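Local coordinates for hypothetical protein Atu0636 (Agrobacterium tumefaciens, PDB 2OZV), which is a predicted O-methyltransferase of the small-domain methyltransferase family, probably transferring methyl groups from S-adenosylmethionine to its substrate, at residues V119-P124 against E150-T155; L166-R171 against M205-I210; E62-E67 against R91-E96; A97-R102 against A109-E114. All blocks are in the same frame, centred on the assembly; numbering follows the deposited sequence. Where two conformers were deposited one is given.

Contact 1: residues V119-P124 against E150-T155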
loop_
_atom_site.group_PDB
_atom_site.type_symbol
_atom_site.label_atom_id
_atom_site.label_comp_id
_atom_site.label_asym_id
_atom_site.label_seq_id
_atom_site.Cartn_x
_atom_site.Cartn_y
_atom_site.Cartn_z
ATOM N N VAL B 119 1.029 -15.318 15.230
ATOM C CA VAL B 119 0.387 -16.121 14.201
ATOM C C VAL B 119 0.937 -15.668 12.854
ATOM O O VAL B 119 0.960 -14.472 12.574
ATOM C CB VAL B 119 -1.152 -15.973 14.203
ATOM C CG1 VAL B 119 -1.772 -16.827 13.124
ATOM C CG2 VAL B 119 -1.709 -16.395 15.608
ATOM N N ILE B 120 1.418 -16.629 12.086
ATOM C CA ILE B 120 1.946 -16.362 10.758
ATOM C C ILE B 120 1.136 -17.017 9.658
ATOM O O ILE B 120 0.584 -18.124 9.822
ATOM C CB ILE B 120 3.467 -16.716 10.663
ATOM C CG1 ILE B 120 3.718 -18.228 10.565
ATOM C CG2 ILE B 120 4.239 -16.125 11.884
ATOM C CD1 ILE B 120 5.238 -18.595 10.502
HETATM N N MSE B 121 1.076 -16.371 8.486
HETATM C CA MSE B 121 0.244 -16.927 7.426
HETATM C C MSE B 121 0.700 -16.469 6.046
HETATM O O MSE B 121 1.195 -15.347 5.872
HETATM C CB MSE B 121 -1.242 -16.533 7.632
HETATM C CG MSE B 121 -1.450 -15.017 7.596
HETATM SE SE MSE B 121 -3.386 -14.598 7.865
HETATM C CE MSE B 121 -3.673 -15.230 9.644
ATOM N N ASN B 122 0.500 -17.353 5.076
ATOM C CA ASN B 122 0.699 -17.063 3.666
ATOM C C ASN B 122 -0.464 -17.709 2.910
ATOM O O ASN B 122 -0.291 -18.798 2.351
ATOM C CB ASN B 122 2.020 -17.652 3.180
ATOM C CG ASN B 122 2.277 -17.354 1.700
ATOM O OD1 ASN B 122 1.516 -16.624 1.069
ATOM N ND2 ASN B 122 3.339 -17.891 1.179
ATOM N N PRO B 123 -1.662 -17.095 2.966
ATOM C CA PRO B 123 -2.811 -17.804 2.390
ATOM C C PRO B 123 -2.692 -17.963 0.885
ATOM O O PRO B 123 -2.100 -17.119 0.217
ATOM C CB PRO B 123 -4.014 -16.927 2.752
ATOM C CG PRO B 123 -3.474 -15.628 3.030
ATOM C CD PRO B 123 -2.064 -15.814 3.580
ATOM N N PRO B 124 -3.261 -19.054 0.358
ATOM C CA PRO B 124 -3.128 -19.413 -1.048
ATOM C C PRO B 124 -3.867 -18.427 -1.950
ATOM O O PRO B 124 -4.820 -17.783 -1.501
ATOM C CB PRO B 124 -3.781 -20.806 -1.108
ATOM C CG PRO B 124 -4.748 -20.828 0.033
ATOM C CD PRO B 124 -4.105 -20.004 1.114
ATOM N N GLU B 150 -10.411 -12.440 5.585
ATOM C CA GLU B 150 -11.363 -12.268 6.670
ATOM C C GLU B 150 -11.414 -13.480 7.608
ATOM O O GLU B 150 -11.265 -13.319 8.824
ATOM C CB GLU B 150 -12.758 -11.961 6.109
ATOM C CG GLU B 150 -13.878 -11.988 7.166
ATOM C CD GLU B 150 -13.723 -10.921 8.261
ATOM O OE1 GLU B 150 -12.979 -9.935 8.090
ATOM O OE2 GLU B 150 -14.364 -11.071 9.319
ATOM N N ASP B 151 -11.612 -14.678 7.055
ATOM C CA ASP B 151 -11.673 -15.904 7.883
ATOM C C ASP B 151 -10.379 -16.159 8.651
ATOM O O ASP B 151 -10.402 -16.369 9.869
ATOM C CB ASP B 151 -11.978 -17.131 7.032
ATOM C CG ASP B 151 -13.430 -17.193 6.572
ATOM O OD1 ASP B 151 -14.304 -16.504 7.156
ATOM O OD2 ASP B 151 -13.700 -17.953 5.618
ATOM N N TRP B 152 -9.252 -16.136 7.942
ATOM C CA TRP B 152 -7.972 -16.458 8.562
ATOM C C TRP B 152 -7.548 -15.431 9.614
ATOM O O TRP B 152 -7.055 -15.813 10.670
ATOM C CB TRP B 152 -6.885 -16.586 7.504
ATOM C CG TRP B 152 -6.944 -17.813 6.682
ATOM C CD1 TRP B 152 -8.048 -18.444 6.199
ATOM C CD2 TRP B 152 -5.817 -18.545 6.207
ATOM N NE1 TRP B 152 -7.677 -19.550 5.451
ATOM C CE2 TRP B 152 -6.305 -19.624 5.446
ATOM C CE3 TRP B 152 -4.437 -18.401 6.379
ATOM C CZ2 TRP B 152 -5.458 -20.551 4.834
ATOM C CZ3 TRP B 152 -3.594 -19.312 5.763
ATOM C CH2 TRP B 152 -4.109 -20.370 4.996
ATOM N N ILE B 153 -7.755 -14.139 9.328
ATOM C CA ILE B 153 -7.416 -13.098 10.303
ATOM C C ILE B 153 -8.399 -13.076 11.494
ATOM O O ILE B 153 -7.981 -12.824 12.626
ATOM C CB ILE B 153 -7.215 -11.712 9.614
ATOM C CG1 ILE B 153 -5.931 -11.795 8.761
ATOM C CG2 ILE B 153 -7.032 -10.592 10.650
ATOM C CD1 ILE B 153 -5.730 -10.671 7.719
ATOM N N ARG B 154 -9.676 -13.389 11.268
ATOM C CA ARG B 154 -10.593 -13.617 12.382
ATOM C C ARG B 154 -10.047 -14.715 13.312
ATOM O O ARG B 154 -9.983 -14.528 14.519
ATOM C CB ARG B 154 -11.988 -14.009 11.880
ATOM C CG ARG B 154 -13.053 -14.122 12.965
ATOM C CD ARG B 154 -14.375 -14.630 12.366
ATOM N NE ARG B 154 -14.174 -15.974 11.836
ATOM C CZ ARG B 154 -14.388 -16.351 10.576
ATOM N NH1 ARG B 154 -14.868 -15.489 9.686
ATOM N NH2 ARG B 154 -14.130 -17.612 10.211
ATOM N N THR B 155 -9.642 -15.849 12.739
ATOM C CA THR B 155 -9.041 -16.933 13.542
ATOM C C THR B 155 -7.744 -16.467 14.219
ATOM O O THR B 155 -7.540 -16.727 15.405
ATOM C CB THR B 155 -8.839 -18.187 12.683
ATOM O OG1 THR B 155 -10.132 -18.691 12.308
ATOM C CG2 THR B 155 -8.017 -19.280 13.459
#

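Contact 2: residues L166-R171 against M205-I210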
loop_
_atom_site.group_PDB
_atom_site.type_symbol
_atom_site.label_atom_id
_atom_site.label_comp_id
_atom_site.label_asym_id
_atom_site.label_seq_id
_atom_site.Cartn_x
_atom_site.Cartn_y
_atom_site.Cartn_z
ATOM N N LEU B 166 0.455 -10.529 14.509
ATOM C CA LEU B 166 0.102 -11.151 13.246
ATOM C C LEU B 166 1.225 -10.854 12.227
ATOM O O LEU B 166 1.676 -9.694 12.109
ATOM C CB LEU B 166 -1.212 -10.552 12.726
ATOM C CG LEU B 166 -1.583 -10.945 11.285
ATOM C CD1 LEU B 166 -1.935 -12.435 11.165
ATOM C CD2 LEU B 166 -2.770 -10.060 10.842
ATOM N N SER B 167 1.696 -11.886 11.529
ATOM C CA SER B 167 2.639 -11.704 10.420
ATOM C C SER B 167 2.115 -12.397 9.178
ATOM O O SER B 167 1.627 -13.538 9.240
ATOM C CB SER B 167 4.035 -12.288 10.721
ATOM O OG SER B 167 4.577 -11.675 11.886
ATOM N N LEU B 168 2.226 -11.722 8.031
ATOM C CA LEU B 168 1.786 -12.346 6.806
ATOM C C LEU B 168 2.571 -11.897 5.589
ATOM O O LEU B 168 3.221 -10.837 5.585
ATOM C CB LEU B 168 0.291 -12.111 6.602
ATOM C CG LEU B 168 -0.230 -10.743 6.256
ATOM C CD1 LEU B 168 -0.091 -10.436 4.734
ATOM C CD2 LEU B 168 -1.723 -10.618 6.681
ATOM N N ILE B 169 2.525 -12.736 4.561
ATOM C CA ILE B 169 3.055 -12.356 3.250
ATOM C C ILE B 169 1.951 -12.590 2.229
ATOM O O ILE B 169 1.178 -13.570 2.317
ATOM C CB ILE B 169 4.381 -13.095 2.902
ATOM C CG1 ILE B 169 5.000 -12.516 1.615
ATOM C CG2 ILE B 169 4.161 -14.620 2.862
ATOM C CD1 ILE B 169 6.387 -13.036 1.294
ATOM N N SER B 170 1.877 -11.710 1.220
ATOM C CA SER B 170 0.840 -11.807 0.202
ATOM C C SER B 170 1.308 -11.086 -1.058
ATOM O O SER B 170 2.411 -10.509 -1.070
ATOM C CB SER B 170 -0.467 -11.182 0.701
ATOM O OG SER B 170 -0.353 -9.768 0.780
ATOM N N ARG B 171 0.475 -11.135 -2.103
ATOM C CA ARG B 171 0.614 -10.275 -3.275
ATOM C C ARG B 171 0.279 -8.847 -2.833
ATOM O O ARG B 171 -0.520 -8.661 -1.912
ATOM C CB ARG B 171 -0.365 -10.675 -4.400
ATOM C CG ARG B 171 -0.401 -12.153 -4.751
ATOM C CD ARG B 171 -1.304 -12.399 -5.971
ATOM N NE ARG B 171 -2.663 -11.846 -5.844
ATOM C CZ ARG B 171 -3.683 -12.176 -6.642
ATOM N NH1 ARG B 171 -4.883 -11.627 -6.470
ATOM N NH2 ARG B 171 -3.508 -13.056 -7.619
HETATM N N MSE B 205 4.367 -8.570 -0.547
HETATM C CA MSE B 205 4.071 -7.599 0.481
HETATM C C MSE B 205 4.057 -8.308 1.822
HETATM O O MSE B 205 3.354 -9.325 1.962
HETATM C CB MSE B 205 2.713 -6.940 0.217
HETATM C CG MSE B 205 2.414 -5.883 1.222
HETATM SE SE MSE B 205 0.650 -5.127 0.692
HETATM C CE MSE B 205 -0.483 -6.594 1.041
ATOM N N LEU B 206 4.837 -7.805 2.776
ATOM C CA LEU B 206 4.851 -8.306 4.166
ATOM C C LEU B 206 3.965 -7.374 4.987
ATOM O O LEU B 206 4.013 -6.125 4.807
ATOM C CB LEU B 206 6.272 -8.242 4.752
ATOM C CG LEU B 206 7.327 -9.070 4.009
ATOM C CD1 LEU B 206 8.730 -8.868 4.603
ATOM C CD2 LEU B 206 6.927 -10.549 4.023
ATOM N N VAL B 207 3.167 -7.945 5.895
ATOM C CA VAL B 207 2.369 -7.132 6.784
ATOM C C VAL B 207 2.522 -7.686 8.193
ATOM O O VAL B 207 2.443 -8.926 8.379
ATOM C CB VAL B 207 0.884 -7.135 6.399
ATOM C CG1 VAL B 207 0.099 -6.236 7.389
ATOM C CG2 VAL B 207 0.688 -6.658 4.944
ATOM N N THR B 208 2.789 -6.808 9.160
ATOM C CA THR B 208 2.746 -7.222 10.585
ATOM C C THR B 208 1.776 -6.301 11.326
ATOM O O THR B 208 1.557 -5.158 10.906
ATOM C CB THR B 208 4.117 -7.193 11.309
ATOM O OG1 THR B 208 4.606 -5.851 11.401
ATOM C CG2 THR B 208 5.146 -8.139 10.634
ATOM N N ALA B 209 1.145 -6.803 12.386
ATOM C CA ALA B 209 0.144 -6.013 13.103
ATOM C C ALA B 209 0.063 -6.565 14.523
ATOM O O ALA B 209 0.511 -7.699 14.780
ATOM C CB ALA B 209 -1.213 -6.064 12.370
ATOM N N ILE B 210 -0.470 -5.752 15.417
ATOM C CA ILE B 210 -0.483 -6.055 16.836
ATOM C C ILE B 210 -1.946 -6.144 17.275
ATOM O O ILE B 210 -2.723 -5.207 17.042
ATOM C CB ILE B 210 0.278 -4.963 17.618
ATOM C CG1 ILE B 210 1.769 -4.991 17.225
ATOM C CG2 ILE B 210 0.126 -5.157 19.137
ATOM C CD1 ILE B 210 2.478 -6.312 17.537
#

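Contact 3: residues E62-E67 against R91-E96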
loop_
_atom_site.group_PDB
_atom_site.type_symbol
_atom_site.label_atom_id
_atom_site.label_comp_id
_atom_site.label_asym_id
_atom_site.label_seq_id
_atom_site.Cartn_x
_atom_site.Cartn_y
_atom_site.Cartn_z
ATOM N N GLU B 62 8.135 -22.457 20.069
ATOM C CA GLU B 62 7.378 -23.682 20.070
ATOM C C GLU B 62 6.339 -23.463 18.997
ATOM O O GLU B 62 5.507 -22.571 19.109
ATOM C CB GLU B 62 6.765 -23.860 21.447
ATOM C CG GLU B 62 5.736 -24.921 21.618
ATOM C CD GLU B 62 5.314 -25.046 23.091
ATOM O OE1 GLU B 62 5.184 -24.026 23.803
ATOM O OE2 GLU B 62 5.103 -26.155 23.545
ATOM N N VAL B 63 6.425 -24.256 17.936
ATOM C CA VAL B 63 5.624 -23.999 16.724
ATOM C C VAL B 63 4.504 -25.005 16.524
ATOM O O VAL B 63 4.733 -26.209 16.674
ATOM C CB VAL B 63 6.518 -23.911 15.451
ATOM C CG1 VAL B 63 5.680 -23.722 14.154
ATOM C CG2 VAL B 63 7.551 -22.782 15.630
ATOM N N THR B 64 3.310 -24.511 16.169
ATOM C CA THR B 64 2.202 -25.376 15.812
ATOM C C THR B 64 1.852 -25.100 14.362
ATOM O O THR B 64 1.532 -23.953 14.017
ATOM C CB THR B 64 0.965 -25.149 16.709
ATOM O OG1 THR B 64 1.349 -25.344 18.066
ATOM C CG2 THR B 64 -0.166 -26.161 16.410
ATOM N N LEU B 65 1.917 -26.142 13.542
ATOM C CA LEU B 65 1.563 -26.023 12.125
ATOM C C LEU B 65 0.142 -26.540 11.941
ATOM O O LEU B 65 -0.169 -27.681 12.313
ATOM C CB LEU B 65 2.531 -26.810 11.205
ATOM C CG LEU B 65 4.062 -26.630 11.226
ATOM C CD1 LEU B 65 4.766 -27.620 10.272
ATOM C CD2 LEU B 65 4.496 -25.168 10.901
ATOM N N TYR B 66 -0.722 -25.709 11.346
ATOM C CA TYR B 66 -2.094 -26.140 11.058
ATOM C C TYR B 66 -2.303 -26.440 9.585
ATOM O O TYR B 66 -1.984 -25.615 8.725
ATOM C CB TYR B 66 -3.118 -25.082 11.507
ATOM C CG TYR B 66 -3.191 -24.942 13.009
ATOM C CD1 TYR B 66 -3.990 -25.804 13.768
ATOM C CD2 TYR B 66 -2.479 -23.926 13.670
ATOM C CE1 TYR B 66 -4.082 -25.674 15.171
ATOM C CE2 TYR B 66 -2.561 -23.788 15.087
ATOM C CZ TYR B 66 -3.374 -24.657 15.810
ATOM O OH TYR B 66 -3.474 -24.553 17.180
ATOM N N GLU B 67 -2.873 -27.606 9.307
ATOM C CA GLU B 67 -3.204 -28.035 7.949
ATOM C C GLU B 67 -4.679 -28.423 7.903
ATOM O O GLU B 67 -5.166 -29.106 8.815
ATOM C CB GLU B 67 -2.361 -29.269 7.555
ATOM C CG GLU B 67 -0.838 -29.068 7.628
ATOM C CD GLU B 67 -0.301 -28.158 6.529
ATOM O OE1 GLU B 67 -1.083 -27.611 5.729
ATOM O OE2 GLU B 67 0.923 -27.979 6.475
ATOM N N ARG B 91 10.281 -29.355 18.182
ATOM C CA ARG B 91 9.545 -28.171 18.609
ATOM C C ARG B 91 8.418 -27.791 17.651
ATOM O O ARG B 91 7.826 -26.709 17.774
ATOM C CB ARG B 91 10.510 -27.004 18.809
ATOM C CG ARG B 91 11.472 -27.263 19.950
ATOM C CD ARG B 91 12.330 -26.066 20.189
ATOM N NE ARG B 91 13.451 -25.963 19.255
ATOM C CZ ARG B 91 13.578 -25.004 18.343
ATOM N NH1 ARG B 91 12.639 -24.061 18.203
ATOM N NH2 ARG B 91 14.672 -24.983 17.590
ATOM N N ILE B 92 8.111 -28.677 16.704
ATOM C CA ILE B 92 7.082 -28.401 15.710
ATOM C C ILE B 92 5.998 -29.464 15.800
ATOM O O ILE B 92 6.258 -30.660 15.632
ATOM C CB ILE B 92 7.643 -28.313 14.276
ATOM C CG1 ILE B 92 8.680 -27.163 14.220
ATOM C CG2 ILE B 92 6.484 -28.048 13.298
ATOM C CD1 ILE B 92 9.339 -26.945 12.908
ATOM N N GLU B 93 4.787 -29.016 16.073
ATOM C CA GLU B 93 3.665 -29.948 16.180
ATOM C C GLU B 93 2.767 -29.697 14.990
ATOM O O GLU B 93 2.458 -28.553 14.727
ATOM C CB GLU B 93 2.891 -29.637 17.449
ATOM C CG GLU B 93 1.778 -30.625 17.742
ATOM C CD GLU B 93 0.987 -30.235 19.006
ATOM O OE1 GLU B 93 1.256 -29.204 19.648
ATOM O OE2 GLU B 93 0.072 -31.006 19.336
ATOM N N VAL B 94 2.348 -30.744 14.280
ATOM C CA VAL B 94 1.466 -30.553 13.134
ATOM C C VAL B 94 0.073 -31.002 13.551
ATOM O O VAL B 94 -0.095 -32.150 13.999
ATOM C CB VAL B 94 1.923 -31.408 11.926
ATOM C CG1 VAL B 94 0.979 -31.232 10.726
ATOM C CG2 VAL B 94 3.369 -31.085 11.570
ATOM N N LEU B 95 -0.908 -30.115 13.390
ATOM C CA LEU B 95 -2.300 -30.428 13.704
ATOM C C LEU B 95 -3.177 -30.268 12.489
ATOM O O LEU B 95 -2.986 -29.362 11.693
ATOM C CB LEU B 95 -2.839 -29.530 14.817
ATOM C CG LEU B 95 -2.148 -29.641 16.189
ATOM C CD1 LEU B 95 -2.696 -28.569 17.133
ATOM C CD2 LEU B 95 -2.299 -31.040 16.782
ATOM N N GLU B 96 -4.138 -31.173 12.365
ATOM C CA GLU B 96 -5.189 -31.062 11.360
ATOM C C GLU B 96 -6.293 -30.159 11.892
ATOM O O GLU B 96 -6.920 -30.494 12.897
ATOM C CB GLU B 96 -5.800 -32.433 11.155
ATOM C CG GLU B 96 -5.574 -33.048 9.834
ATOM C CD GLU B 96 -6.324 -34.348 9.717
ATOM O OE1 GLU B 96 -7.474 -34.342 9.210
ATOM O OE2 GLU B 96 -5.755 -35.367 10.150
HETATM O O HOH W 1 -0.195 -26.252 20.072
#

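Contact 4: residues A97-R102 against A109-E114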
loop_
_atom_site.group_PDB
_atom_site.type_symbol
_atom_site.label_atom_id
_atom_site.label_comp_id
_atom_site.label_asym_id
_atom_site.label_seq_id
_atom_site.Cartn_x
_atom_site.Cartn_y
_atom_site.Cartn_z
ATOM N N ALA B 97 -6.554 -29.043 11.227
ATOM C CA ALA B 97 -7.636 -28.150 11.639
ATOM C C ALA B 97 -8.033 -27.238 10.513
ATOM O O ALA B 97 -7.184 -26.724 9.793
ATOM C CB ALA B 97 -7.226 -27.310 12.854
ATOM N N ASP B 98 -9.332 -27.022 10.378
ATOM C CA ASP B 98 -9.851 -26.046 9.444
ATOM C C ASP B 98 -9.757 -24.680 10.135
ATOM O O ASP B 98 -10.478 -24.431 11.101
ATOM C CB ASP B 98 -11.305 -26.389 9.138
ATOM C CG ASP B 98 -11.973 -25.380 8.225
ATOM O OD1 ASP B 98 -11.376 -24.326 7.892
ATOM O OD2 ASP B 98 -13.120 -25.664 7.823
ATOM N N VAL B 99 -8.873 -23.815 9.632
ATOM C CA VAL B 99 -8.582 -22.524 10.289
ATOM C C VAL B 99 -9.657 -21.459 10.076
ATOM O O VAL B 99 -9.530 -20.318 10.562
ATOM C CB VAL B 99 -7.182 -21.966 9.926
ATOM C CG1 VAL B 99 -6.080 -22.948 10.365
ATOM C CG2 VAL B 99 -7.104 -21.615 8.427
ATOM N N THR B 100 -10.709 -21.826 9.342
ATOM C CA THR B 100 -11.857 -20.944 9.148
ATOM C C THR B 100 -12.983 -21.255 10.145
ATOM O O THR B 100 -13.992 -20.542 10.185
ATOM C CB THR B 100 -12.422 -20.995 7.699
ATOM O OG1 THR B 100 -13.078 -22.252 7.464
ATOM C CG2 THR B 100 -11.323 -20.773 6.671
ATOM N N LEU B 101 -12.810 -22.307 10.942
ATOM C CA LEU B 101 -13.790 -22.668 11.982
ATOM C C LEU B 101 -13.967 -21.514 12.964
ATOM O O LEU B 101 -13.062 -20.681 13.133
ATOM C CB LEU B 101 -13.388 -23.940 12.731
ATOM C CG LEU B 101 -13.580 -25.267 11.983
ATOM C CD1 LEU B 101 -13.045 -26.397 12.819
ATOM C CD2 LEU B 101 -15.045 -25.510 11.596
ATOM N N ARG B 102 -15.147 -21.454 13.572
ATOM C CA ARG B 102 -15.483 -20.384 14.505
ATOM C C ARG B 102 -15.793 -20.934 15.879
ATOM O O ARG B 102 -16.033 -22.132 16.038
ATOM C CB ARG B 102 -16.694 -19.602 14.019
ATOM C CG ARG B 102 -16.559 -19.050 12.642
ATOM C CD ARG B 102 -17.594 -17.979 12.442
ATOM N NE ARG B 102 -17.746 -17.649 11.034
ATOM C CZ ARG B 102 -18.049 -16.437 10.588
ATOM N NH1 ARG B 102 -18.174 -16.223 9.281
ATOM N NH2 ARG B 102 -18.220 -15.437 11.450
ATOM N N ALA B 109 -11.311 -28.120 17.407
ATOM C CA ALA B 109 -10.383 -28.477 16.325
ATOM C C ALA B 109 -8.908 -28.301 16.701
ATOM O O ALA B 109 -8.008 -28.703 15.946
ATOM C CB ALA B 109 -10.716 -27.695 15.064
ATOM N N GLY B 110 -8.652 -27.719 17.869
ATOM C CA GLY B 110 -7.290 -27.598 18.385
ATOM C C GLY B 110 -6.700 -26.219 18.129
ATOM O O GLY B 110 -5.473 -26.064 18.088
ATOM N N LEU B 111 -7.575 -25.228 17.962
ATOM C CA LEU B 111 -7.163 -23.821 17.824
ATOM C C LEU B 111 -7.612 -23.065 19.078
ATOM O O LEU B 111 -8.709 -22.521 19.110
ATOM C CB LEU B 111 -7.790 -23.214 16.556
ATOM C CG LEU B 111 -7.132 -23.613 15.220
ATOM C CD1 LEU B 111 -8.133 -23.620 14.077
ATOM C CD2 LEU B 111 -5.931 -22.691 14.901
ATOM N N PRO B 112 -6.776 -23.060 20.127
ATOM C CA PRO B 112 -7.208 -22.538 21.435
ATOM C C PRO B 112 -7.333 -21.016 21.479
ATOM O O PRO B 112 -6.616 -20.314 20.764
ATOM C CB PRO B 112 -6.107 -23.021 22.390
ATOM C CG PRO B 112 -4.905 -23.218 21.534
ATOM C CD PRO B 112 -5.387 -23.557 20.148
ATOM N N ASP B 113 -8.252 -20.517 22.307
ATOM C CA ASP B 113 -8.424 -19.082 22.482
ATOM C C ASP B 113 -7.196 -18.457 23.141
ATOM O O ASP B 113 -6.667 -19.010 24.128
ATOM C CB ASP B 113 -9.619 -18.801 23.400
ATOM C CG ASP B 113 -10.961 -19.120 22.754
ATOM O OD1 ASP B 113 -11.112 -19.012 21.515
ATOM O OD2 ASP B 113 -11.880 -19.465 23.517
ATOM N N GLU B 114 -6.746 -17.323 22.589
ATOM C CA GLU B 114 -5.796 -16.433 23.264
ATOM C C GLU B 114 -4.587 -17.181 23.830
ATOM O O GLU B 114 -4.265 -17.080 25.022
ATOM C CB GLU B 114 -6.510 -15.616 24.353
ATOM C CG GLU B 114 -7.462 -14.602 23.742
ATOM C CD GLU B 114 -8.228 -13.811 24.778
ATOM O OE1 GLU B 114 -9.118 -14.376 25.427
ATOM O OE2 GLU B 114 -7.936 -12.625 24.943
#

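Contact 1: residues V119-P124 against E150-T155
Pro123 lays its CB over one face of the Trp152 indole, 3.9 Å from the centroid of the six-membered ring and 14° off the ring normal, a CH-pi contact set slightly toward the rim. The proline backbone shares in it, since Pro123 CA lies 3.8 Å from Trp152 CZ3. Pro124 follows at a slant, its CD 3.9 Å from Trp152 CH2. Met121, built as selenomethionine, takes the ring edge: its CB sits near the indole plane, 3.9 Å from Trp152 CE3, and the two side chains then run past each other in opposite directions. With CG placed between the backbone N and the carbonyl carbon (chi1 61°), the Met121 chain heads for the helix, and a bend at chi3 (65°) brings its CE to 3.6 Å from Trp152 O. There Met121 SE meets Ile153 CG1 at 3.9 Å, the two chains crossing at about a right angle. The side chains meet through apolar groups, apart from the Met121 methyl set against the Trp152 carbonyl oxygen, and the tryptophan is held at one edge and over one face by strand and loop. Asn122 to Pro124 begin an Asn-Pro-Pro-Tyr sequence, which in related N-methyltransferases lines the active site; the contact therefore probably lies near that site here. Strand 116-121 runs between strands 38-42 and 164-170, Ile120 bonding through its backbone to Ala41 and Leu43, and Val119 and Met121 to Ser167. Helix 148-159 covers the Met121 side of this strand, while Ile153 also leans on Ala181 of helix 175-182.

Contact 2: residues L166-R171 against M205-I210
Leu168 lies alongside Val207, both pointing the same way, with Leu168 CG 3.8 Å from Val207 CB and its CD1 against the same branch point. Leu168 CG stands between the backbone N and the carbonyl carbon (chi1 71°), which leans the leucine toward its neighbour. On the other face of the sheet Leu206 reaches over to Ile169, its CD2 3.7 Å from Ile169 CG1. Next along that face Thr208 turns its methyl CG2 toward Ser167 OG, 3.8 Å away. Beneath the side chains the strands run antiparallel, their axes 4.7 Å apart at closest. Leu166 with Ala209, Leu168 with Val207 and Ser170 with Met205 are hydrogen-bonded pairs, two bonds each; the straightest is Val207 N to Leu168 O, 2.9 Å at 164°. In the non-hydrogen-bonded pairs between them CA-H...O contacts add to the seam, as from Thr208 CA to Leu166 O at 3.1 Å. Helix 175-182 covers the Leu168 and Met205 face, and helix 24-30 the Ile169 face. Backbone bonds thus pair the amides and carbonyls of these three pairs and fix the register, while the hydroxyls of Ser167 and Thr208 turn to Gln165 and Arg249 and the mostly apolar side chains face the helices.

Contact 3: residues E62-E67 against R91-E96
Leu95 packs against two side chains of the adjacent strand: its CD1 lies 3.6 Å from Thr64 CG2 and 3.8 Å from Tyr66 CE1, meeting the phenol ring obliquely. Tyr66 and Leu95 run side by side. On the reverse face Leu65 nestles against Ile92 CG2 and Val94 CG2, and Val63 CB faces Ile92 CG1 at 4.1 Å. Thr64 carries its OG1 anti to the carbonyl carbon (chi1 -57°), where a water 2.7 Å from that OG1 gives a weak bond of 3.3 Å to Glu93 OE1. The strands are parallel, and five backbone bonds join them; the straightest is Leu95 N to Leu65 O, 2.8 Å at 174°. Further out, Tyr66 OH bonds to Gly110 O, which fixes the far end of the ring, while Arg91 reaches back to Ala55 O and Ala61 O through its guanidinium group. Met52 and Ala55 of helix 49-57 cover the Val63, Leu65 and Ile92 face, and helix 70-80 brings Leu80 onto Ile92 and Val94. Arg77 of that helix also bonds to Val94 O. Strand 61-67, helix 70-80 and strand 92-96 form a beta-alpha-beta crossover at one edge of the sheet. This is the Rossmann-like arrangement of class I methyltransferases, in which an acidic residue at the end of the second strand commonly binds the ribose of S-adenosylmethionine; Glu67 holds the equivalent place and may act likewise.

Contact 4: residues A97-R102 against A109-E114
Ala97 and Ala109 meet where the loops on either end of helix 103-108 close on each other, in a connection of the Rossmann-like methyltransferase fold that leads from strand 92-96 to strand 116-121. The helix ends in a Schellman motif at Gly110, whose positive phi of 99° turns the chain so that Leu111 follows back toward residues 97-99. Ala97 CB sits 3.5 Å from Ala109 O, and the methyl of Ala109 is met from another direction by Leu101, whose CD1 comes within a tight 3.5 Å of Ala109 CB. With CG anti to its carbonyl carbon (chi1 -77°), Leu111 directs its CD1 branch into the bend of the other loop: that atom is 4.0 Å from Ala97 CB and 3.9 Å from Asp98 O, and it also touches Val99. The loops meet by van der Waals packing, methyl groups lying against one another and against two carbonyl oxygens, and the loop at 97-102 keeps its own shape by a type I beta turn from Asp98 to Leu101. Tyr66 of strand 61-67 packs on Ala97, Val99 and Leu111, while Thr155 of helix 148-159 bonds through OG1 to Val99 O. Within the turn Asp98 forms an Asx turn: its OD1 takes Thr100 N at 3.0 Å from above the carboxylate plane and, from the same face, Thr100 OG1 at 2.7 Å on the syn side.

Overall arrangement
Contacts 1 and 2 are buried and share the middle of the sheet, since strands 116-121 and 164-170 are neighbours joined by backbone bonds through Ser167. Contact 3 lies in the same sheet but at its edge, about 20 Å between centres from contact 2, with several charged side chains exposed; contact 4, in loops, is the farthest of the four from the chain centre. Contacts 2 and 3 are strand pairs held by backbone bonds, antiparallel and parallel respectively, whereas contacts 1 and 4 rely on apolar side-chain packing. The loops of contact 4 bridge the sheet edge and helix 148-159, touching contact 3 through Tyr66 and contact 1 through Thr155.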